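PDB 5MQ6: pyridine nucleotide-disulfide oxidoreductase-like protein from Myceliophthora thermophila, which catalyses Baeyer-Villiger oxidation of ketones, polycyclic ones above all, inserting one oxygen atom beside the carbonyl with FAD as cofactor to give esters or lactones. Local coordinates for residues G386-Y389 with K390-L393; S405-D409 with P410-A414. All blocks are in the same frame, centred on the assembly; numbering follows the deposited sequence.

Both contacts are local and both use helix 378-406. Contact 1 spans about two turns inside that helix. Contact 2 starts at the helix's C-terminal end and runs through a short connection into helix 410-416. Their centres lie about 26 Å apart and they do not touch. Each is partly buried: L388 and D392 are buried in contact 1, V407 and A413 in contact 2. The chemistry follows the place in the fold. In mid-helix, backbone bonds from residue i+4 to residue i do most of the work, and an arginine and a leucine lie alongside. At the new helix start, an aspartate side chain takes over the role of a preceding carbonyl.

Contact 1: G386-Y389 with K390-L393; sequences GRLY and KLDL
R387 and L391 are one helical turn apart and run alongside each other in the same direction. The chain of L391 meets its partners in order. Its CB lies against two carbonyls of the preceding turn, 3.4 Å from R387 O and 3.5 Å from L388 O. CG stands anti to the backbone N (chi1 -171°), and the branch ends in two methyls. CD2 is the one that touches: it comes to the edge of the R387 guanidinium, near its plane, 3.8 Å from NH1. The same methyl lies more loosely beside the L388 side chain, with the two CD2 atoms 4.5 Å apart. The R387 chain is extended through CD and bends at chi3 (65°), which brings NH1 to the leucine. NH1 also has a long, weak ion pair with D342.

Three backbone bonds are sound. L391 N donates to R387 O at 2.8 Å, and K390 N to G386 O and D392 N to L388 O at 3.0 Å each. The fourth, from L393 N to Y389 O, is weak. K390 lays its CG 3.4 Å from G386 O.

Neighbours place this part of the helix. D392 OD1 is hydrogen-bonded to T422 OG1, and Y389 packs edge-to-face on W423. The arrangement is the i to i+4 pattern of a regular alpha-helix, here within the long helix 378-406.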
loop_
_atom_site.group_PDB
_atom_site.type_symbol
_atom_site.label_atom_id
_atom_site.label_comp_id
_atom_site.label_asym_id
_atom_site.label_seq_id
_atom_site.Cartn_x
_atom_site.Cartn_y
_atom_site.Cartn_z
ATOM N N GLY A 386 -15.878 -17.960 -14.462
ATOM C CA GLY A 386 -17.099 -18.503 -13.954
ATOM C C GLY A 386 -16.914 -19.045 -12.581
ATOM O O GLY A 386 -17.719 -18.738 -11.696
ATOM N N ARG A 387 -15.820 -19.793 -12.388
ATOM C CA ARG A 387 -15.483 -20.375 -11.087
ATOM C C ARG A 387 -15.362 -19.285 -9.975
ATOM O O ARG A 387 -15.964 -19.379 -8.876
ATOM C CB ARG A 387 -14.229 -21.282 -11.134
ATOM C CG ARG A 387 -13.993 -22.053 -9.809
ATOM C CD ARG A 387 -12.659 -22.802 -9.755
ATOM N NE ARG A 387 -11.487 -21.908 -9.774
ATOM C CZ ARG A 387 -11.127 -21.092 -8.786
ATOM N NH1 ARG A 387 -11.847 -21.026 -7.667
ATOM N NH2 ARG A 387 -10.039 -20.318 -8.900
ATOM N N LEU A 388 -14.608 -18.242 -10.267
ATOM C CA LEU A 388 -14.371 -17.162 -9.305
ATOM C C LEU A 388 -15.646 -16.393 -8.999
ATOM O O LEU A 388 -15.908 -16.107 -7.847
ATOM C CB LEU A 388 -13.318 -16.192 -9.798
ATOM C CG LEU A 388 -11.917 -16.781 -9.855
ATOM C CD1 LEU A 388 -11.072 -15.786 -10.577
ATOM C CD2 LEU A 388 -11.361 -17.017 -8.457
ATOM N N TYR A 389 -16.427 -16.056 -10.018
ATOM C CA TYR A 389 -17.738 -15.412 -9.794
ATOM C C TYR A 389 -18.684 -16.252 -8.876
ATOM O O TYR A 389 -19.356 -15.705 -7.955
ATOM C CB TYR A 389 -18.393 -15.047 -11.142
ATOM C CG TYR A 389 -17.911 -13.714 -11.643
ATOM C CD1 TYR A 389 -16.745 -13.593 -12.367
ATOM C CD2 TYR A 389 -18.610 -12.569 -11.384
ATOM C CE1 TYR A 389 -16.277 -12.350 -12.803
ATOM C CE2 TYR A 389 -18.147 -11.335 -11.797
ATOM C CZ TYR A 389 -16.983 -11.242 -12.518
ATOM O OH TYR A 389 -16.522 -10.004 -12.930
ATOM N N LYS A 390 -18.711 -17.559 -9.105
ATOM C CA LYS A 390 -19.489 -18.468 -8.262
ATOM C C LYS A 390 -18.908 -18.548 -6.890
ATOM O O LYS A 390 -19.650 -18.551 -5.944
ATOM C CB LYS A 390 -19.561 -19.894 -8.804
ATOM C CG LYS A 390 -20.403 -20.106 -10.065
ATOM C CD LYS A 390 -20.861 -21.588 -10.180
ATOM C CE LYS A 390 -20.358 -22.345 -11.420
ATOM N NZ LYS A 390 -21.394 -22.451 -12.490
ATOM N N LEU A 391 -17.588 -18.615 -6.761
ATOM C CA LEU A 391 -16.992 -18.572 -5.444
ATOM C C LEU A 391 -17.332 -17.324 -4.604
ATOM O O LEU A 391 -17.590 -17.392 -3.382
ATOM C CB LEU A 391 -15.478 -18.696 -5.594
ATOM C CG LEU A 391 -14.651 -18.877 -4.338
ATOM C CD1 LEU A 391 -15.085 -20.135 -3.557
ATOM C CD2 LEU A 391 -13.163 -18.891 -4.788
ATOM N N ASP A 392 -17.360 -16.177 -5.257
ATOM C CA ASP A 392 -17.628 -14.923 -4.575
ATOM C C ASP A 392 -19.077 -14.653 -4.187
ATOM O O ASP A 392 -19.365 -13.816 -3.274
ATOM C CB ASP A 392 -17.172 -13.776 -5.434
ATOM C CG ASP A 392 -16.995 -12.529 -4.635
ATOM O OD1 ASP A 392 -16.430 -12.599 -3.533
ATOM O OD2 ASP A 392 -17.459 -11.462 -5.104
ATOM N N LEU A 393 -19.995 -15.280 -4.907
ATOM C CA LEU A 393 -21.390 -14.967 -4.792
ATOM C C LEU A 393 -21.909 -14.977 -3.334
ATOM O O LEU A 393 -22.555 -14.014 -2.913
ATOM C CB LEU A 393 -22.200 -15.904 -5.685
ATOM C CG LEU A 393 -23.697 -15.889 -5.432
ATOM C CD1 LEU A 393 -24.230 -14.568 -5.837
ATOM C CD2 LEU A 393 -24.308 -16.975 -6.278
#

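Contact 2: S405-D409 with P410-A414; sequences SIVKD and PKTAA
D409 O is gripped by two backbone amides of the segment that follows. A413 N donates to it at 2.9 Å in a nearly straight bond, 174° at the hydrogen. T412 N adds a weak, strongly bent bond. The A413 bond is the first i+4 bond of the new helix.

The D409 side chain adds a third link. Its CA-CB bond puts CG opposite the backbone N (chi1 -175°), the carboxylate lies over the first turn, and OD1 accepts from K411 N at 3.0 Å. The amide comes from above the carboxylate plane, 44° out of it. This is the N-cap bond: it satisfies an amide that has no earlier helical carbonyl to use. P410 follows the cap directly. It has no N-H, which costs nothing in the first turn of a helix.

T412 meets D409 at about a right angle. The packing is tight here: T412 CG2 is only 3.3 Å from D409 CB, and the T412 chi1 is away from the staggered positions. CG2 also touches the carboxylate, 3.6 Å from D409 OD2. T412 OG1 sits 3.6 Å from V407 CG1. V407, the first residue to leave the preceding helix, points toward the new one. Its CG1 reaches A413 CB at 3.8 Å, and this pair forms the buried apolar side of the turn.

N438 ties down the connection: it hydrogen-bonds I406 O through ND2 and K408 N through OD1. I406 and V407 rest on helix 433-436, so the junction between helices 378-406 and 410-416 packs against that short helix.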
loop_
_atom_site.group_PDB
_atom_site.type_symbol
_atom_site.label_atom_id
_atom_site.label_comp_id
_atom_site.label_asym_id
_atom_site.label_seq_id
_atom_site.Cartn_x
_atom_site.Cartn_y
_atom_site.Cartn_z
ATOM N N SER A 405 -29.713 -4.578 6.178
ATOM C CA SER A 405 -30.187 -4.686 7.554
ATOM C C SER A 405 -29.843 -3.510 8.464
ATOM O O SER A 405 -30.550 -3.236 9.367
ATOM C CB SER A 405 -29.626 -5.980 8.169
ATOM O OG SER A 405 -28.182 -5.934 8.343
ATOM N N ILE A 406 -28.728 -2.831 8.246
ATOM C CA ILE A 406 -28.275 -1.790 9.170
ATOM C C ILE A 406 -28.874 -0.448 8.788
ATOM O O ILE A 406 -29.282 0.324 9.622
ATOM C CB ILE A 406 -26.734 -1.708 9.142
ATOM C CG1 ILE A 406 -26.129 -2.918 9.867
ATOM C CG2 ILE A 406 -26.231 -0.380 9.723
ATOM C CD1 ILE A 406 -24.690 -3.183 9.448
ATOM N N VAL A 407 -28.904 -0.149 7.517
ATOM C CA VAL A 407 -29.210 1.177 7.084
ATOM C C VAL A 407 -30.728 1.314 6.927
ATOM O O VAL A 407 -31.332 0.728 6.008
ATOM C CB VAL A 407 -28.520 1.475 5.769
ATOM C CG1 VAL A 407 -28.969 2.853 5.260
ATOM C CG2 VAL A 407 -26.985 1.458 5.995
ATOM N N LYS A 408 -31.314 2.143 7.782
ATOM C CA LYS A 408 -32.762 2.113 8.001
ATOM C C LYS A 408 -33.483 2.646 6.819
ATOM O O LYS A 408 -34.362 2.024 6.325
ATOM C CB LYS A 408 -33.189 2.826 9.303
ATOM C CG LYS A 408 -32.953 1.914 10.477
ATOM C CD LYS A 408 -33.437 2.523 11.767
ATOM C CE LYS A 408 -32.374 3.417 12.355
ATOM N NZ LYS A 408 -32.850 4.033 13.606
ATOM N N ASP A 409 -33.062 3.766 6.311
ATOM C CA ASP A 409 -33.681 4.286 5.094
ATOM C C ASP A 409 -33.334 3.503 3.803
ATOM O O ASP A 409 -32.150 3.400 3.419
ATOM C CB ASP A 409 -33.309 5.744 5.012
ATOM C CG ASP A 409 -33.957 6.446 3.903
ATOM O OD1 ASP A 409 -34.531 5.837 3.006
ATOM O OD2 ASP A 409 -33.870 7.660 3.949
ATOM N N PRO A 410 -34.349 2.947 3.104
ATOM C CA PRO A 410 -34.020 2.131 1.931
ATOM C C PRO A 410 -33.404 2.886 0.786
ATOM O O PRO A 410 -32.732 2.270 -0.049
ATOM C CB PRO A 410 -35.349 1.480 1.515
ATOM C CG PRO A 410 -36.386 2.267 2.194
ATOM C CD PRO A 410 -35.787 2.876 3.422
ATOM N N LYS A 411 -33.592 4.193 0.721
ATOM C CA LYS A 411 -32.949 4.937 -0.374
ATOM C C LYS A 411 -31.426 5.023 -0.128
ATOM O O LYS A 411 -30.614 4.858 -1.033
ATOM C CB LYS A 411 -33.534 6.338 -0.516
ATOM C CG LYS A 411 -35.048 6.393 -0.588
ATOM C CD LYS A 411 -35.682 5.159 -1.247
ATOM C CE LYS A 411 -37.178 5.349 -1.447
ATOM N NZ LYS A 411 -37.451 6.537 -2.330
ATOM N N THR A 412 -31.065 5.243 1.117
ATOM C CA THR A 412 -29.677 5.414 1.481
ATOM C C THR A 412 -29.043 3.989 1.441
ATOM O O THR A 412 -28.000 3.806 0.838
ATOM C CB THR A 412 -29.412 6.375 2.696
ATOM O OG1 THR A 412 -28.326 5.952 3.533
ATOM C CG2 THR A 412 -30.511 6.592 3.516
ATOM N N ALA A 413 -29.745 2.976 1.946
ATOM C CA ALA A 413 -29.289 1.597 1.840
ATOM C C ALA A 413 -28.982 1.199 0.401
ATOM O O ALA A 413 -27.961 0.590 0.113
ATOM C CB ALA A 413 -30.304 0.656 2.462
ATOM N N ALA A 414 -29.834 1.593 -0.509
ATOM C CA ALA A 414 -29.629 1.295 -1.916
ATOM C C ALA A 414 -28.319 1.870 -2.487
ATOM O O ALA A 414 -27.659 1.223 -3.340
ATOM C CB ALA A 414 -30.799 1.832 -2.769
#